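Local atomic coordinates of flavohemoprotein (Vibrio cholerae O1 biovar El Tor, PDB entry 4EH1), a protein that probably detoxifies nitric oxide, using oxygen and NAD(P)H to convert it to nitrate, this chain being its FAD- and NAD(P)H-binding reductase domain. Residues Q12-Y17 with E67-V72; V124-M129 with H156-E161; Y215-L220 with A228-E233; P116-S121 with L195-E200. One frame throughout, in Å; residues are numbered along the deposited sequence.

Contact 1. Residues Q12-Y17 with E67-V72; sequences QVESAY and EYRISV. With FAD (flavin-adenine dinucleotide), chain C.
Glu14 and Arg69 show how opposite charges can lie close without forming a salt bridge. Glu14 OE2 sits over one face of the guanidinium group, 4.1 Å from Arg69 NH1 and well out of its plane, so no N-H is aimed at it. The carboxylate and guanidinium planes stand 73° apart. Arg69 extends with CG anti to its backbone N and then bends at chi3 (84°), which turns the flat end of the group toward Glu14. The only other close approach joins two carbonyls: Tyr17 O and Val72 O are 3.4 Å apart, both acceptors and therefore not bonded to each other.

The polar ends are satisfied elsewhere. Glu14 OE2 is bonded to Ser20 OG, while Arg69 NH2 reaches the carbonyl of Ser60 and forms a salt bridge with Glu161; Val72 O is bonded to His90 NE2. These bonds, rather than the Glu14–Arg69 approach, probably set where the two charged groups lie.

In the antiparallel sheet of the FAD-binding domain, strands 4-13 and 68-73 are separated by strand 18-25. Segment 12-17 ends strand 4-13 and turns into the intervening strand 18-25, with a classic beta bulge at Glu14 and Ser15. On strand 68-73, Ser71 O accepts a hydrogen bond from N3 of the flavin at 2.9 Å, with an N-H...O angle of 162°, and Val72 CA lies 3.4 Å from flavin O2.

The chemistry thus divides in two: a directional backbone bond reads the pyrimidine edge of the isoalloxazine, whereas the Glu14–Arg69 attraction, away from the flavin, is probably a modest, non-directional electrostatic contribution.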
# COMPACT_ATOMS: atom_id res chain seq x y z
N GLN A 12 1.91 -1.56 2.34
CA GLN A 12 0.62 -0.95 2.61
C GLN A 12 0.75 0.57 2.73
O GLN A 12 1.67 1.07 3.36
CB GLN A 12 0.00 -1.49 3.91
CG GLN A 12 -0.40 -2.97 3.85
CD GLN A 12 -1.79 -3.20 3.28
OE1 GLN A 12 -2.76 -2.49 3.60
NE2 GLN A 12 -1.90 -4.22 2.43
N VAL A 13 -0.19 1.27 2.11
CA VAL A 13 -0.25 2.72 2.24
C VAL A 13 -0.84 3.06 3.58
O VAL A 13 -1.94 2.64 3.90
CB VAL A 13 -1.09 3.34 1.13
CG1 VAL A 13 -1.15 4.87 1.28
CG2 VAL A 13 -0.49 2.98 -0.21
N GLU A 14 -0.11 3.82 4.38
CA GLU A 14 -0.63 4.24 5.67
C GLU A 14 -1.29 5.62 5.62
O GLU A 14 -2.23 5.86 6.34
CB GLU A 14 0.47 4.25 6.73
CG GLU A 14 1.15 2.92 6.93
CD GLU A 14 0.20 1.86 7.53
OE1 GLU A 14 -0.99 2.17 7.80
OE2 GLU A 14 0.66 0.71 7.76
N SER A 15 -0.75 6.52 4.80
CA SER A 15 -1.32 7.88 4.68
C SER A 15 -0.72 8.46 3.43
O SER A 15 -0.02 7.74 2.73
CB SER A 15 -1.04 8.75 5.91
OG SER A 15 0.33 8.79 6.25
N ALA A 16 -1.03 9.72 3.11
CA ALA A 16 -0.58 10.34 1.85
C ALA A 16 0.92 10.12 1.57
O ALA A 16 1.31 9.85 0.47
CB ALA A 16 -0.89 11.83 1.82
N TYR A 17 1.76 10.24 2.58
CA TYR A 17 3.19 10.15 2.28
C TYR A 17 3.90 8.97 2.97
O TYR A 17 5.10 8.75 2.78
CB TYR A 17 3.85 11.46 2.67
CG TYR A 17 3.19 12.65 1.99
CD1 TYR A 17 3.24 12.80 0.61
CD2 TYR A 17 2.53 13.61 2.74
CE1 TYR A 17 2.65 13.87 -0.02
CE2 TYR A 17 1.95 14.72 2.11
CZ TYR A 17 2.02 14.84 0.74
OH TYR A 17 1.43 15.90 0.13
N GLU A 67 8.79 -11.53 11.44
CA GLU A 67 8.89 -10.49 10.41
C GLU A 67 8.96 -9.11 11.02
O GLU A 67 8.62 -8.91 12.18
CB GLU A 67 7.69 -10.56 9.49
CG GLU A 67 6.43 -10.23 10.20
CD GLU A 67 5.19 -10.59 9.42
OE1 GLU A 67 5.27 -11.51 8.58
OE2 GLU A 67 4.14 -9.96 9.67
N TYR A 68 9.42 -8.15 10.22
CA TYR A 68 9.51 -6.77 10.65
C TYR A 68 8.55 -5.91 9.83
O TYR A 68 8.37 -6.13 8.63
CB TYR A 68 10.93 -6.26 10.44
CG TYR A 68 12.01 -6.86 11.33
CD1 TYR A 68 11.78 -7.12 12.68
CD2 TYR A 68 13.27 -7.14 10.82
CE1 TYR A 68 12.78 -7.66 13.50
CE2 TYR A 68 14.27 -7.69 11.62
CZ TYR A 68 14.03 -7.93 12.96
OH TYR A 68 15.03 -8.47 13.73
N ARG A 69 7.94 -4.93 10.46
CA ARG A 69 7.28 -3.87 9.71
C ARG A 69 7.97 -2.52 9.98
O ARG A 69 8.24 -2.15 11.14
CB ARG A 69 5.78 -3.78 10.04
CG ARG A 69 5.04 -2.69 9.24
CD ARG A 69 3.55 -2.68 9.54
NE ARG A 69 3.27 -1.91 10.75
CZ ARG A 69 2.05 -1.71 11.22
NH1 ARG A 69 1.00 -2.22 10.59
NH2 ARG A 69 1.87 -0.98 12.31
N ILE A 70 8.27 -1.80 8.90
CA ILE A 70 8.71 -0.41 9.02
C ILE A 70 7.75 0.48 8.23
O ILE A 70 7.02 -0.01 7.36
CB ILE A 70 10.10 -0.19 8.45
CG1 ILE A 70 10.12 -0.61 6.98
CG2 ILE A 70 11.21 -0.95 9.29
CD1 ILE A 70 11.43 -0.16 6.28
N SER A 71 7.77 1.77 8.52
CA SER A 71 6.84 2.72 7.89
C SER A 71 7.61 3.97 7.51
O SER A 71 8.17 4.68 8.36
CB SER A 71 5.71 3.08 8.85
OG SER A 71 5.11 1.90 9.40
N VAL A 72 7.57 4.26 6.21
CA VAL A 72 8.53 5.12 5.58
C VAL A 72 7.86 6.35 4.95
O VAL A 72 6.98 6.24 4.09
CB VAL A 72 9.28 4.33 4.48
CG1 VAL A 72 10.15 5.26 3.67
CG2 VAL A 72 10.08 3.13 5.12
PA FAD C . 17.92 12.18 1.94
O1A FAD C . 18.87 11.75 2.92
O2A FAD C . 18.16 12.05 0.54
O5B FAD C . 17.68 13.69 2.18
C5B FAD C . 17.75 14.23 3.48
C4B FAD C . 17.32 15.69 3.54
O4B FAD C . 18.31 16.54 2.99
C3B FAD C . 16.07 15.88 2.75
O3B FAD C . 15.29 16.86 3.39
C2B FAD C . 16.55 16.42 1.45
O2B FAD C . 15.55 17.25 0.95
C1B FAD C . 17.81 17.15 1.82
N9A FAD C . 18.78 17.01 0.75
C8A FAD C . 19.12 15.90 0.13
N7A FAD C . 20.02 16.13 -0.82
C5A FAD C . 20.27 17.42 -0.82
C6A FAD C . 21.12 18.32 -1.59
N6A FAD C . 21.91 17.86 -2.56
N1A FAD C . 21.06 19.60 -1.27
C2A FAD C . 20.28 20.05 -0.31
N3A FAD C . 19.49 19.30 0.42
C4A FAD C . 19.43 18.00 0.21
N1 FAD C . 12.10 7.77 8.64
C2 FAD C . 10.94 7.16 8.42
O2 FAD C . 10.35 7.40 7.40
N3 FAD C . 10.39 6.30 9.26
C4 FAD C . 10.96 5.96 10.37
O4 FAD C . 10.41 5.16 11.09
C4X FAD C . 12.24 6.59 10.70
N5 FAD C . 12.88 6.33 11.82
C5X FAD C . 14.02 6.92 12.10
C6 FAD C . 14.63 6.60 13.27
C7 FAD C . 15.81 7.20 13.60
C7M FAD C . 16.49 6.86 14.88
C8 FAD C . 16.43 8.15 12.69
C8M FAD C . 17.72 8.76 13.08
C9 FAD C . 15.82 8.47 11.51
C9A FAD C . 14.63 7.89 11.19
N10 FAD C . 13.98 8.19 10.00
C10 FAD C . 12.78 7.55 9.74
C1' FAD C . 14.58 9.12 9.05
C2' FAD C . 15.20 8.34 7.89
O2' FAD C . 16.27 7.50 8.28
C3' FAD C . 15.79 9.16 6.76
O3' FAD C . 16.67 10.13 7.25
C4' FAD C . 14.77 9.75 5.80
O4' FAD C . 13.98 8.70 5.30
C5' FAD C . 15.39 10.55 4.66
O5' FAD C . 16.22 9.81 3.82
P FAD C . 16.27 9.99 2.29
O1P FAD C . 17.38 9.22 1.84
O2P FAD C . 14.99 9.71 1.77
O3P FAD C . 16.54 11.51 2.16

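Contact 2. Residues V124-M129 with H156-E161; sequences VGATPM and HTFAQE. With FAD (flavin-adenine dinucleotide), chain C.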
# COMPACT_ATOMS: atom_id res chain seq x y z
N VAL A 124 5.60 11.38 11.17
CA VAL A 124 6.13 10.04 11.03
C VAL A 124 6.75 9.56 12.35
O VAL A 124 7.11 8.39 12.51
CB VAL A 124 7.12 9.95 9.84
CG1 VAL A 124 8.48 10.53 10.22
CG2 VAL A 124 7.19 8.49 9.30
N GLY A 125 6.81 10.49 13.31
CA GLY A 125 7.14 10.18 14.69
C GLY A 125 6.24 9.08 15.26
O GLY A 125 6.58 8.40 16.24
N ALA A 126 5.08 8.91 14.64
CA ALA A 126 4.14 7.88 15.07
C ALA A 126 4.66 6.44 14.89
O ALA A 126 4.19 5.54 15.55
CB ALA A 126 2.78 8.06 14.37
N THR A 127 5.63 6.23 14.00
CA THR A 127 6.09 4.88 13.67
C THR A 127 6.57 4.07 14.91
O THR A 127 6.01 3.01 15.20
CB THR A 127 7.14 4.89 12.51
OG1 THR A 127 6.60 5.57 11.37
CG2 THR A 127 7.52 3.48 12.12
N PRO A 128 7.56 4.58 15.66
CA PRO A 128 7.93 3.77 16.84
C PRO A 128 6.82 3.69 17.89
O PRO A 128 6.74 2.67 18.59
CB PRO A 128 9.15 4.51 17.40
CG PRO A 128 8.99 5.94 16.87
CD PRO A 128 8.43 5.77 15.52
N MET A 129 5.97 4.72 17.98
CA MET A 129 4.87 4.71 18.90
C MET A 129 3.91 3.60 18.56
O MET A 129 3.28 3.05 19.45
CB MET A 129 4.11 6.03 18.90
CG MET A 129 4.89 7.20 19.42
SD MET A 129 5.76 6.86 20.99
CE MET A 129 6.59 8.45 21.07
N HIS A 156 -2.97 11.44 8.28
CA HIS A 156 -3.20 10.90 9.61
C HIS A 156 -2.74 9.43 9.65
O HIS A 156 -3.54 8.51 9.48
CB HIS A 156 -4.69 11.03 9.94
CG HIS A 156 -5.06 10.60 11.33
ND1 HIS A 156 -6.31 10.85 11.88
CD2 HIS A 156 -4.36 9.93 12.27
CE1 HIS A 156 -6.35 10.37 13.11
NE2 HIS A 156 -5.18 9.80 13.37
N THR A 157 -1.45 9.21 9.89
CA THR A 157 -0.86 7.88 9.80
C THR A 157 -1.41 6.88 10.81
O THR A 157 -1.51 7.19 11.99
CB THR A 157 0.65 8.01 10.00
OG1 THR A 157 1.15 8.93 9.02
CG2 THR A 157 1.36 6.64 9.89
N PHE A 158 -1.76 5.67 10.36
CA PHE A 158 -2.30 4.62 11.21
C PHE A 158 -3.67 4.93 11.79
O PHE A 158 -4.01 4.36 12.83
CB PHE A 158 -1.36 4.32 12.39
CG PHE A 158 0.00 3.90 11.99
CD1 PHE A 158 0.18 2.85 11.11
CD2 PHE A 158 1.13 4.56 12.48
CE1 PHE A 158 1.47 2.45 10.74
CE2 PHE A 158 2.42 4.16 12.10
CZ PHE A 158 2.58 3.11 11.24
N ALA A 159 -4.43 5.83 11.16
CA ALA A 159 -5.67 6.31 11.78
C ALA A 159 -6.54 5.12 12.22
O ALA A 159 -6.97 5.04 13.36
CB ALA A 159 -6.47 7.20 10.83
N GLN A 160 -6.77 4.19 11.30
CA GLN A 160 -7.69 3.08 11.54
C GLN A 160 -7.12 2.05 12.53
O GLN A 160 -7.81 1.60 13.44
CB GLN A 160 -8.05 2.38 10.23
CG GLN A 160 -8.92 1.13 10.41
CD GLN A 160 -10.28 1.47 11.03
OE1 GLN A 160 -10.70 2.63 11.07
NE2 GLN A 160 -10.97 0.45 11.51
N GLU A 161 -5.85 1.72 12.36
CA GLU A 161 -5.24 0.70 13.16
C GLU A 161 -5.19 1.16 14.61
O GLU A 161 -5.49 0.40 15.52
CB GLU A 161 -3.87 0.35 12.59
CG GLU A 161 -3.06 -0.72 13.33
CD GLU A 161 -1.66 -0.93 12.70
OE1 GLU A 161 -0.64 -0.45 13.23
OE2 GLU A 161 -1.59 -1.58 11.65
PA FAD C . 17.92 12.18 1.94
O1A FAD C . 18.87 11.75 2.92
O2A FAD C . 18.16 12.05 0.54
O5B FAD C . 17.68 13.69 2.18
C5B FAD C . 17.75 14.23 3.48
C4B FAD C . 17.32 15.69 3.54
O4B FAD C . 18.31 16.54 2.99
C3B FAD C . 16.07 15.88 2.75
O3B FAD C . 15.29 16.86 3.39
C2B FAD C . 16.55 16.42 1.45
O2B FAD C . 15.55 17.25 0.95
C1B FAD C . 17.81 17.15 1.82
N9A FAD C . 18.78 17.01 0.75
C8A FAD C . 19.12 15.90 0.13
N7A FAD C . 20.02 16.13 -0.82
C5A FAD C . 20.27 17.42 -0.82
C6A FAD C . 21.12 18.32 -1.59
N6A FAD C . 21.91 17.86 -2.56
N1A FAD C . 21.06 19.60 -1.27
C2A FAD C . 20.28 20.05 -0.31
N3A FAD C . 19.49 19.30 0.42
C4A FAD C . 19.43 18.00 0.21
N1 FAD C . 12.10 7.77 8.64
C2 FAD C . 10.94 7.16 8.42
O2 FAD C . 10.35 7.40 7.40
N3 FAD C . 10.39 6.30 9.26
C4 FAD C . 10.96 5.96 10.37
O4 FAD C . 10.41 5.16 11.09
C4X FAD C . 12.24 6.59 10.70
N5 FAD C . 12.88 6.33 11.82
C5X FAD C . 14.02 6.92 12.10
C6 FAD C . 14.63 6.60 13.27
C7 FAD C . 15.81 7.20 13.60
C7M FAD C . 16.49 6.86 14.88
C8 FAD C . 16.43 8.15 12.69
C8M FAD C . 17.72 8.76 13.08
C9 FAD C . 15.82 8.47 11.51
C9A FAD C . 14.63 7.89 11.19
N10 FAD C . 13.98 8.19 10.00
C10 FAD C . 12.78 7.55 9.74
C1' FAD C . 14.58 9.12 9.05
C2' FAD C . 15.20 8.34 7.89
O2' FAD C . 16.27 7.50 8.28
C3' FAD C . 15.79 9.16 6.76
O3' FAD C . 16.67 10.13 7.25
C4' FAD C . 14.77 9.75 5.80
O4' FAD C . 13.98 8.70 5.30
C5' FAD C . 15.39 10.55 4.66
O5' FAD C . 16.22 9.81 3.82
P FAD C . 16.27 9.99 2.29
O1P FAD C . 17.38 9.22 1.84
O2P FAD C . 14.99 9.71 1.77
O3P FAD C . 16.54 11.51 2.16
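Phe158 approaches Ala126 and Thr127 from a type II turn running from His156 to Ala159, in which it adopts a left-handed backbone conformation (phi 66°) just before helix 159-169, while the backbones stay apart, the CA atoms of Ala126 and Thr157 being 7.3 Å distant. The ring does the touching through one corner. Its CE2 lies 4.1 Å from Thr127 CA, which sits at the ring edge near its plane, and CD2 is 4.3 Å from Ala126 CB. Thr157 CG2 packs over one face, 3.3 Å above the plane and offset toward the rim.

The ring meets the first turn of helix 126-138, which with the preceding loop forms the probable nucleotide-binding turn after strand 117-122 of the Rossmann-like domain; by similarity, Val124 to Pro128 bind NADP(+). Val124 O is gripped twice, by Thr127 N at 3.0 Å and by Thr127 OG1 at 3.1 Å, the hydroxyl lying in the carbonyl plane on a lone pair in the conformer described, one of two modelled. Because OG1 takes the place beside the backbone N, CG2 is left anti to that N and faces the flavin, 3.5 Å from FAD O4. Val124 CG2 approaches the same ring system, 3.8 Å from FAD O2.

Contact 3. Residues Y215-L220 with A228-E233; sequences YVVKQL and ARIHYE. With SO4 (sulfate ion), chain F.
Ile230 meets Val217 and Leu220 with no ring between them, and the flat groups of both segments lie off to the sides of this apolar contact. On the helix, Gln219 NE2 lies over one face of the Tyr215 ring, 3.1 Å above its plane and offset toward the rim. On the strand, the His231 ring stacks on Tyr205 and its NE2 is bonded to Asp203 OD1. Tyr232 has CG between the backbone N and the carbonyl carbon (chi1 73°), which sets its ring beside its own N-H, so that one sulfate oxygen meets both. Sulfate O1 approaches this ring obliquely, 3.4 Å from Tyr232 CD1, and accepts a hydrogen bond from Tyr232 N at 3.3 Å, with an N-H...O angle of 168°.

The contact proper is made of methyl and methylene groups. Ile230 presents two branches to the helix: CG2 comes to 4.3 Å from Val217 CG2, and CD1 to 4.2 Å from Leu220 CB. Val217 and Leu220 lie one helical turn apart, giving the isoleucine a partner for each branch.

This is the return half of a beta-alpha-beta crossover, in which helix 210-223 packs on strand 230-234 at the border of the parallel sheet. The strand continues into Glu233, which touches FAD and by similarity influences the redox potential of the heme and flavin.

With no hydrogen bond across it, the contact rests on apolar packing, while backbone bonds of His231 and Glu233 tie the strand to strand 203-208. Tyr232 N faces the other edge, and there it holds the sulfate, probably from the crystallisation liquor.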
# COMPACT_ATOMS: atom_id res chain seq x y z
N TYR A 215 9.01 22.05 21.44
CA TYR A 215 7.71 22.58 21.82
C TYR A 215 7.00 21.71 22.89
O TYR A 215 6.49 22.23 23.90
CB TYR A 215 6.87 22.68 20.55
CG TYR A 215 5.46 23.11 20.78
CD1 TYR A 215 5.16 24.40 21.22
CD2 TYR A 215 4.42 22.25 20.53
CE1 TYR A 215 3.84 24.80 21.41
CE2 TYR A 215 3.11 22.63 20.71
CZ TYR A 215 2.82 23.89 21.16
OH TYR A 215 1.49 24.22 21.34
N VAL A 216 6.99 20.39 22.71
CA VAL A 216 6.30 19.52 23.67
C VAL A 216 7.05 19.37 25.00
O VAL A 216 6.46 19.45 26.09
CB VAL A 216 6.03 18.12 23.10
CG1 VAL A 216 5.53 17.18 24.21
CG2 VAL A 216 5.02 18.21 22.01
N VAL A 217 8.37 19.16 24.92
CA VAL A 217 9.17 19.01 26.12
C VAL A 217 9.06 20.25 27.00
O VAL A 217 8.90 20.12 28.20
CB VAL A 217 10.64 18.72 25.78
CG1 VAL A 217 11.56 18.91 27.02
CG2 VAL A 217 10.77 17.31 25.27
N LYS A 218 9.14 21.46 26.42
CA LYS A 218 8.92 22.68 27.20
C LYS A 218 7.56 22.74 27.91
O LYS A 218 7.47 23.11 29.07
CB LYS A 218 9.17 23.96 26.37
CG LYS A 218 10.67 24.18 26.07
CD LYS A 218 10.92 25.13 24.90
CE LYS A 218 12.41 25.34 24.72
NZ LYS A 218 12.74 26.11 23.45
N GLN A 219 6.51 22.36 27.20
CA GLN A 219 5.21 22.24 27.85
C GLN A 219 5.23 21.22 29.01
O GLN A 219 4.68 21.48 30.10
CB GLN A 219 4.15 21.83 26.85
CG GLN A 219 3.72 22.93 25.88
CD GLN A 219 2.53 22.44 25.08
OE1 GLN A 219 1.41 22.36 25.60
NE2 GLN A 219 2.76 22.07 23.83
N LEU A 220 5.84 20.06 28.77
CA LEU A 220 5.88 19.03 29.82
C LEU A 220 6.61 19.53 31.07
O LEU A 220 6.12 19.37 32.19
CB LEU A 220 6.53 17.74 29.32
CG LEU A 220 5.67 16.97 28.30
CD1 LEU A 220 6.39 15.70 27.89
CD2 LEU A 220 4.23 16.67 28.83
N ALA A 228 13.38 12.98 34.30
CA ALA A 228 13.64 11.54 34.30
C ALA A 228 12.47 10.70 33.75
O ALA A 228 12.65 9.52 33.47
CB ALA A 228 14.02 11.05 35.70
N ARG A 229 11.30 11.31 33.59
CA ARG A 229 10.13 10.61 33.08
C ARG A 229 9.78 11.04 31.65
O ARG A 229 8.70 10.74 31.13
CB ARG A 229 8.92 10.76 34.03
CG ARG A 229 9.11 10.02 35.37
CD ARG A 229 7.87 10.05 36.30
NE ARG A 229 7.67 11.36 36.93
CZ ARG A 229 6.74 12.25 36.58
NH1 ARG A 229 5.87 11.99 35.61
NH2 ARG A 229 6.67 13.40 37.24
N ILE A 230 10.72 11.73 31.01
CA ILE A 230 10.55 12.09 29.61
C ILE A 230 11.53 11.30 28.78
O ILE A 230 12.74 11.39 28.98
CB ILE A 230 10.80 13.57 29.38
CG1 ILE A 230 9.75 14.38 30.13
CG2 ILE A 230 10.74 13.92 27.89
CD1 ILE A 230 10.08 15.82 30.30
N HIS A 231 11.01 10.51 27.86
CA HIS A 231 11.87 9.68 27.04
C HIS A 231 11.58 10.05 25.59
O HIS A 231 10.42 10.25 25.21
CB HIS A 231 11.57 8.20 27.30
CG HIS A 231 11.28 7.86 28.73
ND1 HIS A 231 12.26 7.43 29.60
CD2 HIS A 231 10.12 7.86 29.43
CE1 HIS A 231 11.72 7.20 30.79
NE2 HIS A 231 10.42 7.45 30.71
N TYR A 232 12.61 10.16 24.77
CA TYR A 232 12.37 10.77 23.47
C TYR A 232 13.32 10.27 22.43
O TYR A 232 14.41 9.80 22.74
CB TYR A 232 12.51 12.30 23.57
CG TYR A 232 13.96 12.73 23.72
CD1 TYR A 232 14.66 12.47 24.89
CD2 TYR A 232 14.62 13.38 22.69
CE1 TYR A 232 15.98 12.84 25.05
CE2 TYR A 232 15.96 13.77 22.84
CZ TYR A 232 16.63 13.49 24.03
OH TYR A 232 17.95 13.85 24.21
N GLU A 233 12.88 10.37 21.18
CA GLU A 233 13.73 10.12 20.04
C GLU A 233 13.43 11.15 18.94
O GLU A 233 12.28 11.37 18.60
CB GLU A 233 13.50 8.72 19.50
CG GLU A 233 14.53 8.34 18.43
CD GLU A 233 14.50 6.87 18.07
OE1 GLU A 233 15.50 6.16 18.33
OE2 GLU A 233 13.48 6.41 17.52
S SO4 F . 16.08 8.04 25.66
O1 SO4 F . 15.53 9.34 26.04
O2 SO4 F . 17.26 8.22 24.82
O3 SO4 F . 16.43 7.28 26.85
O4 SO4 F . 15.07 7.27 24.92

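Contact 4. Residues P116-S121 with L195-E200; sequences PVVLIS and LILPIE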
# COMPACT_ATOMS: atom_id res chain seq x y z
N PRO A 116 1.48 4.96 34.59
CA PRO A 116 0.65 5.35 33.44
C PRO A 116 1.57 5.84 32.32
O PRO A 116 2.66 6.36 32.58
CB PRO A 116 -0.22 6.49 33.99
CG PRO A 116 -0.14 6.39 35.44
CD PRO A 116 1.16 5.72 35.80
N VAL A 117 1.12 5.67 31.09
CA VAL A 117 1.99 5.89 29.94
C VAL A 117 1.38 6.91 28.98
O VAL A 117 0.22 6.75 28.56
CB VAL A 117 2.23 4.54 29.18
CG1 VAL A 117 2.87 4.79 27.82
CG2 VAL A 117 3.13 3.65 29.99
N VAL A 118 2.15 7.95 28.66
CA VAL A 118 1.72 8.90 27.63
C VAL A 118 2.61 8.81 26.38
O VAL A 118 3.84 8.90 26.46
CB VAL A 118 1.59 10.36 28.18
CG1 VAL A 118 1.04 11.29 27.11
CG2 VAL A 118 0.63 10.41 29.37
N LEU A 119 2.00 8.57 25.23
CA LEU A 119 2.74 8.53 23.97
C LEU A 119 2.36 9.80 23.19
O LEU A 119 1.18 10.08 22.99
CB LEU A 119 2.36 7.30 23.13
CG LEU A 119 2.41 5.94 23.85
CD1 LEU A 119 2.08 4.80 22.90
CD2 LEU A 119 3.79 5.74 24.51
N ILE A 120 3.38 10.53 22.74
CA ILE A 120 3.20 11.79 22.05
C ILE A 120 4.07 11.80 20.81
O ILE A 120 5.29 11.63 20.88
CB ILE A 120 3.64 12.98 22.92
CG1 ILE A 120 2.97 12.91 24.30
CG2 ILE A 120 3.33 14.33 22.21
CD1 ILE A 120 3.41 14.02 25.28
N SER A 121 3.45 12.03 19.66
CA SER A 121 4.23 12.11 18.44
C SER A 121 3.54 12.97 17.39
O SER A 121 2.36 13.29 17.53
CB SER A 121 4.45 10.71 17.86
OG SER A 121 3.21 10.06 17.66
N LEU A 195 -5.30 19.29 29.20
CA LEU A 195 -5.57 17.87 29.08
C LEU A 195 -5.52 17.16 30.44
O LEU A 195 -4.74 17.54 31.31
CB LEU A 195 -4.54 17.24 28.16
CG LEU A 195 -4.56 17.73 26.72
CD1 LEU A 195 -3.53 16.95 25.92
CD2 LEU A 195 -5.94 17.62 26.08
N ILE A 196 -6.34 16.13 30.61
CA ILE A 196 -6.18 15.27 31.78
C ILE A 196 -5.01 14.32 31.55
O ILE A 196 -5.08 13.45 30.69
CB ILE A 196 -7.44 14.41 32.02
CG1 ILE A 196 -8.69 15.28 32.10
CG2 ILE A 196 -7.25 13.57 33.30
CD1 ILE A 196 -9.96 14.45 32.36
N LEU A 197 -3.95 14.46 32.33
CA LEU A 197 -2.69 13.75 32.11
C LEU A 197 -2.01 13.35 33.42
O LEU A 197 -2.08 14.07 34.42
CB LEU A 197 -1.70 14.66 31.35
CG LEU A 197 -1.97 15.03 29.89
CD1 LEU A 197 -0.91 15.98 29.42
CD2 LEU A 197 -2.03 13.80 28.98
N PRO A 198 -1.29 12.22 33.41
CA PRO A 198 -0.63 11.76 34.65
C PRO A 198 0.70 12.46 34.82
O PRO A 198 1.76 11.84 34.72
CB PRO A 198 -0.44 10.27 34.40
CG PRO A 198 -0.26 10.18 32.91
CD PRO A 198 -1.11 11.27 32.30
N ILE A 199 0.63 13.75 35.07
CA ILE A 199 1.80 14.61 35.20
C ILE A 199 2.76 14.09 36.29
O ILE A 199 3.97 13.99 36.09
CB ILE A 199 1.34 16.06 35.54
CG1 ILE A 199 0.45 16.62 34.43
CG2 ILE A 199 2.55 16.97 35.84
CD1 ILE A 199 1.14 16.65 33.04
N GLU A 200 2.21 13.74 37.46
CA GLU A 200 3.06 13.38 38.60
C GLU A 200 3.69 11.99 38.47
O GLU A 200 4.84 11.80 38.83
CB GLU A 200 2.30 13.49 39.92
CG GLU A 200 1.80 14.90 40.25
CD GLU A 200 2.93 15.89 40.58
OE1 GLU A 200 3.89 15.50 41.29
OE2 GLU A 200 2.84 17.06 40.14
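Pro198 lays its ring against Pro116 and Val118 at the start of strand 117-122, a central strand of the parallel sheet in the Rossmann-like NAD-binding domain. Pro116 and Val118 are two residues apart and both point toward the loop, whereas Val117 between them points away, so together they form a shallow hollow that receives the proline as its bump. The CB side of the Pro198 ring meets Pro116 and its CD side meets Val118. Its CB is 3.8 Å from Pro116 CB, the two rings sliding past each other in opposite directions. Its CG serves as the shared corner, touching Val118 CG2 at 3.7 Å as well as the Pro116 ring.

Leu197 adds a second, looser bump: its CD2 reaches 4.3 Å from Val118 CG2. That methyl is anti to the carbonyl carbon of Val118, and so projects from the strand where both loop residues can meet it.

Loop 195-200 holds its shape locally through an inverse gamma turn centred on Pro198, with a weak bond from Ile199 N to Leu197 O. It then leads to strand 203-208, whose Asp203 and Tyr205 share backbone bonds with Pro116 and Val118. The tightest fit in this arrangement is between Pro198 CD and Val118 CG2, at 3.5 Å.

Contact 1 pairs opposite charges and bonds the flavin; contacts 2 to 4 are apolar across their segments, though contact 2 also touches FAD. Contacts 1 and 2 belong to different domains yet meet at the interface: Ser15 OG and Thr157 OG1 probably share a hydrogen bond, and the Phe158 ring packs against Glu14 and Ser71. Both also touch the second subunit. Contact 2 is fully buried; the other three are partly buried. Contacts 3 and 4, centred about 11 Å apart, serve the same parallel sheet, at a border and a central strand, with Arg229 bonded to Ile199 O between them. Strand 117-122 leads into helix 126-138, so Met129 of contact 2 packs on Leu119 of contact 4.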